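Local coordinates for protein Rd1NTF2_05_I64F_A80G_T94P_D101K_L106W (PDB 6W3F) that is a de novo designed synthetic protein with an NTF2-like fold, probably one of a set made to provide diverse pocket shapes, with no known reaction, at residues D5-I10 / K68-H73; K12-I17 / M98-H103; D24-Q29 / F52-V57; N33-A36 / K41-H44. All blocks are in the same frame, centred on the assembly; numbering follows the deposited sequence.

Interaction 1 (D5-I10 / K68-H73); sequences DTARKI and KSLHNH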
loop_
_atom_site.group_PDB
_atom_site.type_symbol
_atom_site.label_atom_id
_atom_site.label_comp_id
_atom_site.label_asym_id
_atom_site.label_seq_id
_atom_site.Cartn_x
_atom_site.Cartn_y
_atom_site.Cartn_z
ATOM N N ASP A 5 -7.904 -12.318 9.672
ATOM C CA ASP A 5 -7.481 -12.334 8.279
ATOM C C ASP A 5 -7.397 -10.938 7.685
ATOM O O ASP A 5 -7.076 -10.808 6.490
ATOM C CB ASP A 5 -8.420 -13.203 7.442
ATOM C CG ASP A 5 -7.847 -13.522 6.065
ATOM O OD1 ASP A 5 -6.702 -14.034 5.976
ATOM O OD2 ASP A 5 -8.538 -13.256 5.062
ATOM N N THR A 6 -7.660 -9.898 8.485
ATOM C CA THR A 6 -7.723 -8.541 7.948
ATOM C C THR A 6 -6.442 -8.199 7.193
ATOM O O THR A 6 -6.476 -7.801 6.025
ATOM C CB THR A 6 -7.953 -7.526 9.080
ATOM O OG1 THR A 6 -9.175 -7.819 9.757
ATOM C CG2 THR A 6 -8.010 -6.098 8.522
ATOM N N ALA A 7 -5.292 -8.377 7.847
ATOM C CA ALA A 7 -4.040 -7.925 7.255
ATOM C C ALA A 7 -3.753 -8.639 5.934
ATOM O O ALA A 7 -3.500 -7.991 4.914
ATOM C CB ALA A 7 -2.901 -8.112 8.244
ATOM N N ARG A 8 -3.786 -9.973 5.928
ATOM C CA ARG A 8 -3.524 -10.705 4.692
ATOM C C ARG A 8 -4.437 -10.236 3.564
ATOM O O ARG A 8 -3.994 -10.060 2.418
ATOM C CB ARG A 8 -3.714 -12.205 4.941
ATOM C CG ARG A 8 -3.418 -13.072 3.724
ATOM C CD ARG A 8 -4.270 -14.331 3.722
ATOM N NE ARG A 8 -5.681 -14.010 3.539
ATOM C CZ ARG A 8 -6.257 -13.851 2.352
ATOM N NH1 ARG A 8 -5.544 -13.984 1.237
ATOM N NH2 ARG A 8 -7.544 -13.561 2.283
ATOM N N LYS A 9 -5.716 -10.053 3.859
ATOM C CA LYS A 9 -6.670 -9.635 2.839
ATOM C C LYS A 9 -6.343 -8.244 2.293
ATOM O O LYS A 9 -6.365 -8.019 1.073
ATOM C CB LYS A 9 -8.083 -9.672 3.420
ATOM C CG LYS A 9 -9.197 -9.509 2.368
ATOM N N ILE A 10 -6.048 -7.295 3.179
ATOM C CA ILE A 10 -5.711 -5.949 2.722
ATOM C C ILE A 10 -4.488 -5.990 1.808
ATOM O O ILE A 10 -4.458 -5.345 0.757
ATOM C CB ILE A 10 -5.491 -5.008 3.921
ATOM C CG1 ILE A 10 -6.843 -4.717 4.581
ATOM C CG2 ILE A 10 -4.791 -3.740 3.462
ATOM C CD1 ILE A 10 -6.736 -3.889 5.852
ATOM N N LYS A 68 6.167 -7.765 8.602
ATOM C CA LYS A 68 7.023 -7.917 9.775
ATOM C C LYS A 68 6.319 -7.510 11.068
ATOM O O LYS A 68 6.500 -8.169 12.098
ATOM C CB LYS A 68 8.304 -7.093 9.623
ATOM C CG LYS A 68 9.270 -7.184 10.800
ATOM N N SER A 69 5.516 -6.443 11.056
ATOM C CA SER A 69 4.817 -6.050 12.266
ATOM C C SER A 69 3.449 -5.484 11.912
ATOM O O SER A 69 3.244 -4.935 10.822
ATOM C CB SER A 69 5.630 -5.017 13.061
ATOM O OG SER A 69 5.612 -3.779 12.356
ATOM N N LEU A 70 2.516 -5.652 12.849
ATOM C CA LEU A 70 1.119 -5.284 12.672
ATOM C C LEU A 70 0.573 -4.834 14.018
ATOM O O LEU A 70 0.804 -5.488 15.037
ATOM C CB LEU A 70 0.307 -6.474 12.180
ATOM C CG LEU A 70 -1.212 -6.342 12.239
ATOM C CD1 LEU A 70 -1.696 -5.346 11.175
ATOM C CD2 LEU A 70 -1.859 -7.727 12.034
ATOM N N HIS A 71 -0.175 -3.737 14.009
ATOM C CA HIS A 71 -0.943 -3.281 15.162
ATOM C C HIS A 71 -2.316 -2.918 14.603
ATOM O O HIS A 71 -2.397 -2.114 13.676
ATOM C CB HIS A 71 -0.267 -2.089 15.846
ATOM C CG HIS A 71 -1.108 -1.425 16.898
ATOM N ND1 HIS A 71 -1.428 -0.081 16.859
ATOM C CD2 HIS A 71 -1.688 -1.915 18.020
ATOM C CE1 HIS A 71 -2.163 0.229 17.919
ATOM N NE2 HIS A 71 -2.349 -0.869 18.634
ATOM N N ASN A 72 -3.367 -3.608 15.064
ATOM C CA ASN A 72 -4.728 -3.428 14.544
ATOM C C ASN A 72 -5.685 -3.343 15.724
ATOM O O ASN A 72 -5.831 -4.306 16.482
ATOM C CB ASN A 72 -5.153 -4.574 13.613
ATOM C CG ASN A 72 -6.579 -4.424 13.080
ATOM O OD1 ASN A 72 -7.109 -3.330 13.010
ATOM N ND2 ASN A 72 -7.193 -5.539 12.690
ATOM N N HIS A 73 -6.364 -2.212 15.857
ATOM C CA HIS A 73 -7.293 -2.035 16.959
ATOM C C HIS A 73 -8.215 -0.864 16.663
ATOM O O HIS A 73 -7.786 0.144 16.107
ATOM C CB HIS A 73 -6.566 -1.754 18.266
ATOM C CG HIS A 73 -7.480 -1.465 19.419
ATOM N ND1 HIS A 73 -8.382 -2.389 19.901
ATOM C CD2 HIS A 73 -7.611 -0.365 20.199
ATOM C CE1 HIS A 73 -9.025 -1.871 20.936
ATOM N NE2 HIS A 73 -8.564 -0.650 21.146
HETATM O O HOH W 1 -9.965 -6.251 11.999
#
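Thr6 OG1 is held by two partners, and one of them leads across to Asn72: water 1 donates to OG1 at 2.8 Å, and the backbone carbonyl of Glu3 is hydrogen-bonded to the same hydroxyl. The water in turn accepts from Asn72 ND2 at 2.9 Å, so a single solvent molecule bridges helix and strand where no direct hydrogen bond joins them. The amide is carried toward the helix because its CG lies opposite the backbone N (chi1 179°), and ND2 then passes 4.2 Å from Thr6 CB. One helix residue further on the contact turns apolar. Ala7 CB rests on the end of Leu70, nearest to CD2 at 3.9 Å, with CD1 only a little farther off. Leu70 and Asn72, two apart on the strand, present their side chains to the same face, while Trp107 adjoins both Thr6 and Asn72 and Leu77 adjoins Thr6 and Leu70. Earlier in the strand a classic beta bulge sets Lys68 and Ser69 together against Gln80 of strand 76-87. This is the first turn of an N-terminal helix laid over an outermost strand of a curved sheet, an arrangement characteristic of the NTF2-like fold.

Interaction 2 (K12-I17 / M98-H103); sequences KTLLDI and MVFRKH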
loop_
_atom_site.group_PDB
_atom_site.type_symbol
_atom_site.label_atom_id
_atom_site.label_comp_id
_atom_site.label_asym_id
_atom_site.label_seq_id
_atom_site.Cartn_x
_atom_site.Cartn_y
_atom_site.Cartn_z
ATOM N N LYS A 12 -3.269 -8.453 -0.068
ATOM C CA LYS A 12 -3.515 -9.071 -1.369
ATOM C C LYS A 12 -4.371 -8.170 -2.263
ATOM O O LYS A 12 -4.110 -8.024 -3.472
ATOM C CB LYS A 12 -4.184 -10.436 -1.192
ATOM C CG LYS A 12 -4.430 -11.158 -2.532
ATOM C CD LYS A 12 -4.861 -12.609 -2.330
ATOM C CE LYS A 12 -4.796 -13.391 -3.645
ATOM N NZ LYS A 12 -5.534 -12.694 -4.742
ATOM N N THR A 13 -5.443 -7.608 -1.706
ATOM C CA THR A 13 -6.271 -6.681 -2.482
ATOM C C THR A 13 -5.396 -5.566 -3.026
ATOM O O THR A 13 -5.378 -5.302 -4.233
ATOM C CB THR A 13 -7.398 -6.119 -1.616
ATOM O OG1 THR A 13 -8.216 -7.198 -1.142
ATOM C CG2 THR A 13 -8.271 -5.133 -2.404
ATOM N N LEU A 14 -4.598 -4.952 -2.149
ATOM C CA LEU A 14 -3.765 -3.832 -2.573
ATOM C C LEU A 14 -2.779 -4.273 -3.645
ATOM O O LEU A 14 -2.619 -3.599 -4.665
ATOM C CB LEU A 14 -3.034 -3.222 -1.385
ATOM C CG LEU A 14 -3.370 -1.770 -1.072
ATOM C CD1 LEU A 14 -2.426 -1.160 -0.032
ATOM C CD2 LEU A 14 -3.375 -0.923 -2.354
ATOM N N LEU A 15 -2.106 -5.413 -3.431
ATOM C CA LEU A 15 -1.113 -5.881 -4.394
ATOM C C LEU A 15 -1.748 -6.184 -5.742
ATOM O O LEU A 15 -1.182 -5.868 -6.796
ATOM C CB LEU A 15 -0.408 -7.132 -3.872
ATOM C CG LEU A 15 0.667 -6.996 -2.785
ATOM C CD1 LEU A 15 1.154 -8.379 -2.367
ATOM C CD2 LEU A 15 1.809 -6.118 -3.291
ATOM N N ASP A 16 -2.907 -6.827 -5.732
ATOM C CA ASP A 16 -3.591 -7.130 -6.981
ATOM C C ASP A 16 -4.057 -5.855 -7.690
ATOM O O ASP A 16 -3.985 -5.766 -8.914
ATOM C CB ASP A 16 -4.760 -8.076 -6.706
ATOM C CG ASP A 16 -4.296 -9.476 -6.319
ATOM O OD1 ASP A 16 -3.076 -9.726 -6.399
ATOM O OD2 ASP A 16 -5.137 -10.323 -5.936
ATOM N N ILE A 17 -4.528 -4.854 -6.953
ATOM C CA ILE A 17 -4.867 -3.583 -7.591
ATOM C C ILE A 17 -3.631 -2.985 -8.255
ATOM O O ILE A 17 -3.649 -2.608 -9.433
ATOM C CB ILE A 17 -5.496 -2.618 -6.564
ATOM C CG1 ILE A 17 -6.888 -3.131 -6.158
ATOM C CG2 ILE A 17 -5.558 -1.205 -7.131
ATOM C CD1 ILE A 17 -7.524 -2.373 -5.021
ATOM N N MET A 98 2.604 1.201 6.378
ATOM C CA MET A 98 1.306 1.721 5.932
ATOM C C MET A 98 0.369 1.805 7.124
ATOM O O MET A 98 0.422 0.973 8.038
ATOM C CB MET A 98 0.703 0.829 4.859
ATOM C CG MET A 98 1.486 0.819 3.563
ATOM S SD MET A 98 0.632 -0.090 2.295
ATOM C CE MET A 98 0.586 -1.726 2.995
ATOM N N VAL A 99 -0.466 2.838 7.130
ATOM C CA VAL A 99 -1.463 3.040 8.167
ATOM C C VAL A 99 -2.825 3.093 7.482
ATOM O O VAL A 99 -2.992 3.807 6.490
ATOM C CB VAL A 99 -1.191 4.332 8.958
ATOM C CG1 VAL A 99 -2.207 4.523 10.080
ATOM C CG2 VAL A 99 0.226 4.317 9.513
ATOM N N PHE A 100 -3.770 2.323 7.999
ATOM C CA PHE A 100 -5.110 2.188 7.447
ATOM C C PHE A 100 -6.132 2.643 8.486
ATOM O O PHE A 100 -5.927 2.516 9.693
ATOM C CB PHE A 100 -5.421 0.725 7.027
ATOM C CG PHE A 100 -4.572 0.205 5.904
ATOM C CD1 PHE A 100 -3.279 -0.253 6.151
ATOM C CD2 PHE A 100 -5.072 0.125 4.607
ATOM C CE1 PHE A 100 -2.503 -0.756 5.124
ATOM C CE2 PHE A 100 -4.298 -0.361 3.579
ATOM C CZ PHE A 100 -2.990 -0.829 3.855
ATOM N N ARG A 101 -7.260 3.171 8.016
ATOM C CA ARG A 101 -8.354 3.552 8.893
ATOM C C ARG A 101 -9.642 3.000 8.288
ATOM O O ARG A 101 -9.876 3.128 7.082
ATOM C CB ARG A 101 -8.439 5.076 9.063
ATOM C CG ARG A 101 -9.384 5.558 10.164
ATOM C CD ARG A 101 -8.707 5.625 11.533
ATOM N N LYS A 102 -10.445 2.345 9.112
ATOM C CA LYS A 102 -11.658 1.690 8.650
ATOM C C LYS A 102 -12.795 2.711 8.670
ATOM O O LYS A 102 -13.066 3.328 9.704
ATOM C CB LYS A 102 -11.980 0.495 9.533
ATOM C CG LYS A 102 -12.989 -0.452 8.962
ATOM C CD LYS A 102 -13.015 -1.711 9.816
ATOM C CE LYS A 102 -13.891 -2.770 9.191
ATOM N NZ LYS A 102 -13.935 -4.017 10.001
ATOM N N HIS A 103 -13.442 2.897 7.532
ATOM C CA HIS A 103 -14.629 3.747 7.456
ATOM C C HIS A 103 -15.717 2.946 6.775
ATOM O O HIS A 103 -15.500 2.437 5.666
ATOM C CB HIS A 103 -14.347 5.023 6.678
ATOM C CG HIS A 103 -13.293 5.879 7.293
ATOM N ND1 HIS A 103 -12.038 6.027 6.734
ATOM C CD2 HIS A 103 -13.297 6.626 8.422
ATOM C CE1 HIS A 103 -11.323 6.842 7.486
ATOM N NE2 HIS A 103 -12.064 7.220 8.515
#
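Leu14 drives one methyl, CD1, into the notch between Met98 and Phe100, and that methyl makes the whole contact. It sits 3.9 Å from Phe100 CZ and 4.0 Å from Met98 SD. The leucine owes this reach to an uncommon torsion: chi1 is -118°, about midway between two staggered positions, which suggests some strain or a compromise in the fit. Phe100 comes from the opposite direction and offers its rim, so CD1 lies near the ring plane beside CZ and CE2 and not over a face. Met98 meets the leucine tip to tip. Its chain is straight as far as the sulfur and then bends at chi3 (-63°), which swings CE round to the edge of the same phenyl ring, 3.8 Å from Phe100 CZ. Two methyl groups, Leu14 CD1 and Met98 CE, thus flank the far rim of the ring in its plane. Ile109 adjoins both Leu14 and Phe100, while on the adjoining strand 76-87 Met79 lies beside Met98 and Leu77 beside Phe100. The helix also carries a salt bridge one turn long, Lys12 NZ to Asp16 OD2 at 2.7 Å, made through the syn lone pair of that oxygen and away from the strand. A long helix pressing its apolar side into the concave face of a strongly bent sheet, as here, builds the core of the NTF2-like cone.

Interaction 3 (D24-Q29 / F52-V57); sequences DKLRDQ and FLAHIV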
loop_
_atom_site.group_PDB
_atom_site.type_symbol
_atom_site.label_atom_id
_atom_site.label_comp_id
_atom_site.label_asym_id
_atom_site.label_seq_id
_atom_site.Cartn_x
_atom_site.Cartn_y
_atom_site.Cartn_z
ATOM N N ASP A 24 -7.828 4.239 -11.028
ATOM C CA ASP A 24 -9.083 4.529 -10.343
ATOM C C ASP A 24 -9.319 3.567 -9.188
ATOM O O ASP A 24 -9.806 3.981 -8.126
ATOM C CB ASP A 24 -10.247 4.475 -11.340
ATOM N N LYS A 25 -9.002 2.285 -9.375
ATOM C CA LYS A 25 -9.136 1.328 -8.286
ATOM C C LYS A 25 -8.203 1.698 -7.139
ATOM O O LYS A 25 -8.592 1.653 -5.970
ATOM C CB LYS A 25 -8.818 -0.092 -8.756
ATOM C CG LYS A 25 -9.819 -0.745 -9.688
ATOM N N LEU A 26 -6.962 2.067 -7.461
ATOM C CA LEU A 26 -6.031 2.491 -6.424
ATOM C C LEU A 26 -6.569 3.694 -5.660
ATOM O O LEU A 26 -6.498 3.731 -4.426
ATOM C CB LEU A 26 -4.674 2.810 -7.046
ATOM C CG LEU A 26 -3.531 3.008 -6.049
ATOM C CD1 LEU A 26 -3.380 1.796 -5.149
ATOM C CD2 LEU A 26 -2.237 3.285 -6.773
ATOM N N ARG A 27 -7.130 4.687 -6.371
ATOM C CA ARG A 27 -7.696 5.846 -5.692
ATOM C C ARG A 27 -8.758 5.432 -4.694
ATOM O O ARG A 27 -8.826 5.984 -3.595
ATOM C CB ARG A 27 -8.300 6.839 -6.702
ATOM C CG ARG A 27 -7.271 7.678 -7.459
ATOM C CD ARG A 27 -7.913 8.790 -8.282
ATOM N N ASP A 28 -9.602 4.464 -5.063
ATOM C CA ASP A 28 -10.687 3.998 -4.211
ATOM C C ASP A 28 -10.192 3.423 -2.898
ATOM O O ASP A 28 -10.972 3.316 -1.949
ATOM C CB ASP A 28 -11.492 2.934 -4.969
ATOM C CG ASP A 28 -12.617 2.333 -4.135
ATOM O OD1 ASP A 28 -13.703 2.955 -4.051
ATOM O OD2 ASP A 28 -12.419 1.232 -3.568
ATOM N N GLN A 29 -8.925 3.036 -2.824
ATOM C CA GLN A 29 -8.389 2.458 -1.607
ATOM C C GLN A 29 -7.819 3.495 -0.662
ATOM O O GLN A 29 -7.433 3.131 0.455
ATOM C CB GLN A 29 -7.314 1.437 -1.991
ATOM C CG GLN A 29 -7.800 0.310 -2.869
ATOM C CD GLN A 29 -8.915 -0.500 -2.245
ATOM O OE1 GLN A 29 -8.905 -0.766 -1.045
ATOM N NE2 GLN A 29 -9.897 -0.882 -3.049
ATOM N N PHE A 52 0.715 8.750 -8.831
ATOM C CA PHE A 52 2.154 8.611 -8.673
ATOM C C PHE A 52 2.523 7.162 -8.407
ATOM O O PHE A 52 3.413 6.614 -9.064
ATOM C CB PHE A 52 2.644 9.516 -7.544
ATOM C CG PHE A 52 4.082 9.339 -7.221
ATOM C CD1 PHE A 52 5.070 9.812 -8.075
ATOM C CD2 PHE A 52 4.452 8.702 -6.059
ATOM C CE1 PHE A 52 6.405 9.637 -7.770
ATOM C CE2 PHE A 52 5.785 8.518 -5.753
ATOM C CZ PHE A 52 6.762 8.990 -6.606
ATOM N N LEU A 53 1.821 6.513 -7.472
ATOM C CA LEU A 53 2.105 5.114 -7.173
ATOM C C LEU A 53 1.847 4.211 -8.375
ATOM O O LEU A 53 2.664 3.346 -8.703
ATOM C CB LEU A 53 1.278 4.658 -5.976
ATOM C CG LEU A 53 1.726 5.297 -4.662
ATOM C CD1 LEU A 53 0.919 4.750 -3.485
ATOM C CD2 LEU A 53 3.216 5.086 -4.419
ATOM N N ALA A 54 0.708 4.383 -9.039
ATOM C CA ALA A 54 0.379 3.515 -10.163
ATOM C C ALA A 54 1.455 3.561 -11.235
ATOM O O ALA A 54 1.769 2.539 -11.855
ATOM C CB ALA A 54 -0.973 3.925 -10.771
ATOM N N HIS A 55 1.999 4.749 -11.512
ATOM C CA HIS A 55 3.025 4.863 -12.547
ATOM C C HIS A 55 4.293 4.104 -12.156
ATOM O O HIS A 55 4.810 3.298 -12.939
ATOM C CB HIS A 55 3.320 6.342 -12.810
ATOM C CG HIS A 55 4.335 6.588 -13.886
ATOM N ND1 HIS A 55 5.452 7.371 -13.682
ATOM C CD2 HIS A 55 4.399 6.169 -15.173
ATOM C CE1 HIS A 55 6.166 7.418 -14.793
ATOM N NE2 HIS A 55 5.550 6.697 -15.712
ATOM N N ILE A 56 4.796 4.336 -10.942
ATOM C CA ILE A 56 6.078 3.756 -10.548
ATOM C C ILE A 56 5.987 2.229 -10.490
ATOM O O ILE A 56 6.951 1.523 -10.797
ATOM C CB ILE A 56 6.543 4.338 -9.207
ATOM C CG1 ILE A 56 5.520 4.044 -8.123
ATOM C CG2 ILE A 56 6.744 5.834 -9.309
ATOM C CD1 ILE A 56 5.933 4.531 -6.751
ATOM N N VAL A 57 4.842 1.695 -10.048
ATOM C CA VAL A 57 4.683 0.240 -9.962
ATOM C C VAL A 57 4.859 -0.454 -11.313
ATOM O O VAL A 57 5.115 -1.664 -11.362
ATOM C CB VAL A 57 3.298 -0.097 -9.357
ATOM C CG1 VAL A 57 3.051 -1.609 -9.379
ATOM C CG2 VAL A 57 3.193 0.449 -7.954
#
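Leu26 and Leu53 cross at about a right angle, and the two leucines play unequal parts. Leu26 supplies a methyl tip: its CD2 comes to 3.9 Å from Leu53 CB. Leu53 supplies only the root of its side chain, because beyond CB the side chain leads off across the line of Leu26. The same CD2 also lies against the backbone of the opposing helix, 3.9 Å from Ala54 N, and touches the methyl of Ala54, CB to CD2 being 4.2 Å. The leucine tip therefore settles in the angle between two successive residues, on a surface made of a CB, an amide nitrogen and a small methyl. Small bulk at Ala54 goes with close backbones here, Leu26 CA and Ala54 CA being 7.5 Å apart. The torsions of Leu26 aim this branch. CG lies opposite the backbone N (chi1 -169°), and chi2 of 56° turns CD1 aside and leaves CD2 as the extended branch, aimed at helix 46-56, while CD1 faces the first helix and meets Leu14 CD2 at 3.9 Å. No hydrogen bond crosses the contact, which is plain apolar packing. A backbone carbonyl, Arg27 O, adds a polar tie by accepting from Arg46 NH1 near the start of helix 46-56. The short helix 23-28 is thus wedged between two others: Leu14 and Met18 of helix 6-20 lie against Leu26, and helix 46-56 receives its tip, while Leu53 and Phe52 lean on Val38 of strand 34-38.

Interaction 4 (N33-A36 / K41-H44); sequences NVRA and KTVH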
loop_
_atom_site.group_PDB
_atom_site.type_symbol
_atom_site.label_atom_id
_atom_site.label_comp_id
_atom_site.label_asym_id
_atom_site.label_seq_id
_atom_site.Cartn_x
_atom_site.Cartn_y
_atom_site.Cartn_z
ATOM N N ASN A 33 -7.190 12.465 2.095
ATOM C CA ASN A 33 -5.971 13.163 2.485
ATOM C C ASN A 33 -4.801 12.211 2.722
ATOM O O ASN A 33 -3.940 12.509 3.548
ATOM C CB ASN A 33 -6.236 13.993 3.734
ATOM C CG ASN A 33 -7.050 15.236 3.427
ATOM O OD1 ASN A 33 -6.782 15.919 2.464
ATOM N ND2 ASN A 33 -8.065 15.496 4.221
ATOM N N VAL A 34 -4.743 11.096 1.999
ATOM C CA VAL A 34 -3.638 10.134 2.116
ATOM C C VAL A 34 -2.334 10.891 1.940
ATOM O O VAL A 34 -2.260 11.865 1.184
ATOM C CB VAL A 34 -3.772 9.015 1.073
ATOM C CG1 VAL A 34 -3.780 9.595 -0.302
ATOM C CG2 VAL A 34 -2.615 7.963 1.216
ATOM N N ARG A 35 -1.299 10.453 2.635
ATOM C CA ARG A 35 0.041 10.985 2.455
ATOM C C ARG A 35 0.957 9.832 2.064
ATOM O O ARG A 35 0.938 8.792 2.718
ATOM C CB ARG A 35 0.545 11.629 3.735
ATOM C CG ARG A 35 1.960 12.094 3.635
ATOM C CD ARG A 35 2.471 12.472 4.989
ATOM N NE ARG A 35 3.736 13.177 4.857
ATOM C CZ ARG A 35 4.469 13.593 5.879
ATOM N NH1 ARG A 35 4.066 13.363 7.124
ATOM N NH2 ARG A 35 5.604 14.235 5.648
ATOM N N ALA A 36 1.716 9.993 0.986
ATOM C CA ALA A 36 2.607 8.942 0.508
ATOM C C ALA A 36 4.023 9.496 0.455
ATOM O O ALA A 36 4.288 10.486 -0.234
ATOM C CB ALA A 36 2.183 8.420 -0.868
ATOM N N LYS A 41 10.588 11.931 -1.728
ATOM C CA LYS A 41 9.432 12.578 -2.316
ATOM C C LYS A 41 8.190 12.359 -1.465
ATOM O O LYS A 41 7.975 11.270 -0.916
ATOM C CB LYS A 41 9.197 12.051 -3.730
ATOM C CG LYS A 41 8.039 12.709 -4.424
ATOM C CD LYS A 41 7.941 12.255 -5.869
ATOM C CE LYS A 41 6.895 13.062 -6.616
ATOM N NZ LYS A 41 7.162 14.520 -6.500
ATOM N N THR A 42 7.370 13.405 -1.360
ATOM C CA THR A 42 6.146 13.350 -0.581
ATOM C C THR A 42 4.976 13.831 -1.426
ATOM O O THR A 42 5.025 14.917 -2.010
ATOM C CB THR A 42 6.253 14.192 0.695
ATOM O OG1 THR A 42 7.224 13.605 1.572
ATOM C CG2 THR A 42 4.903 14.253 1.387
ATOM N N VAL A 43 3.920 13.026 -1.460
ATOM C CA VAL A 43 2.743 13.249 -2.291
ATOM C C VAL A 43 1.541 13.336 -1.361
ATOM O O VAL A 43 1.377 12.486 -0.479
ATOM C CB VAL A 43 2.580 12.107 -3.313
ATOM C CG1 VAL A 43 1.328 12.269 -4.126
ATOM C CG2 VAL A 43 3.843 12.003 -4.223
ATOM N N HIS A 44 0.698 14.352 -1.557
ATOM C CA HIS A 44 -0.480 14.545 -0.723
ATOM C C HIS A 44 -1.744 14.394 -1.549
ATOM O O HIS A 44 -1.799 14.870 -2.685
ATOM C CB HIS A 44 -0.496 15.925 -0.070
ATOM C CG HIS A 44 0.454 16.052 1.072
ATOM N ND1 HIS A 44 0.097 15.749 2.364
ATOM C CD2 HIS A 44 1.748 16.443 1.119
ATOM C CE1 HIS A 44 1.125 15.962 3.163
ATOM N NE2 HIS A 44 2.141 16.382 2.432
HETATM O O HOH W 2 -2.363 14.750 3.189
#
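Arg35 runs out alongside His44, the two side chains pointing the same way from a non-hydrogen-bonded antiparallel pair. CB starts the arginine on the face it shares with the histidine, and chi1 of 175° sets CG opposite the backbone N. CG then meets His44 CE1 at 4.0 Å, and CD, next along an extended chain, passes the same carbon at 4.2 Å. NE makes the closest approach, to Thr42 CG2 at 3.8 Å, at the edge of the guanidinium and in its plane; NH2 is still near that methyl, and NH1 points away from it. The planes of guanidinium and imidazole are nearly parallel, 14° apart, but NE and His44 NE2 keep 4.3 Å between them; a charged arginine this near would probably disfavour protonation of the histidine. On its other nitrogen, His44 ND1 is bonded to water 2 at 2.8 Å, and this water donates to Asn33 O, tying the ring to the corner before the strand. Behind these side chains the strands are joined by Ala36 N to Val43 O (2.9 Å) and Val43 N to Ala36 O (2.8 Å), the first nearly straight at 173°. Thr42 OG1 turns to Asp37 OD1, whose OD2 also makes a long, weak ion pair with Arg35 NE. This two-strand hairpin ends the sheet: strand 34-38 bonds on its far side to strand 106-114 through Arg35, Glu110 and Met112, and helix 46-56 packs under Val34 and Val43 with Ala49, His48 and Phe52.

Overall arrangement
From the N terminus, helix 6-20 enters two contacts in turn, interaction 1 with its first turns and interaction 2 with its middle. Their partners follow in the same order along the chain, so the two loops cross, and both bring the helix onto one sheet; they meet where Ile10 CG2 approaches Phe100 CE2. Interaction 3 closes a shorter loop that lies within both, joining helix 23-28 to helix 46-56 and touching interaction 2 through Ile17 and Leu14. Interaction 4, the tight hairpin, lies within interaction 3 in its turn and adjoins it through Phe52, which reaches Lys41 and Val43. Interactions 1 and 4 lie on opposite sides of the chain's centre, their centres about 22 Å apart.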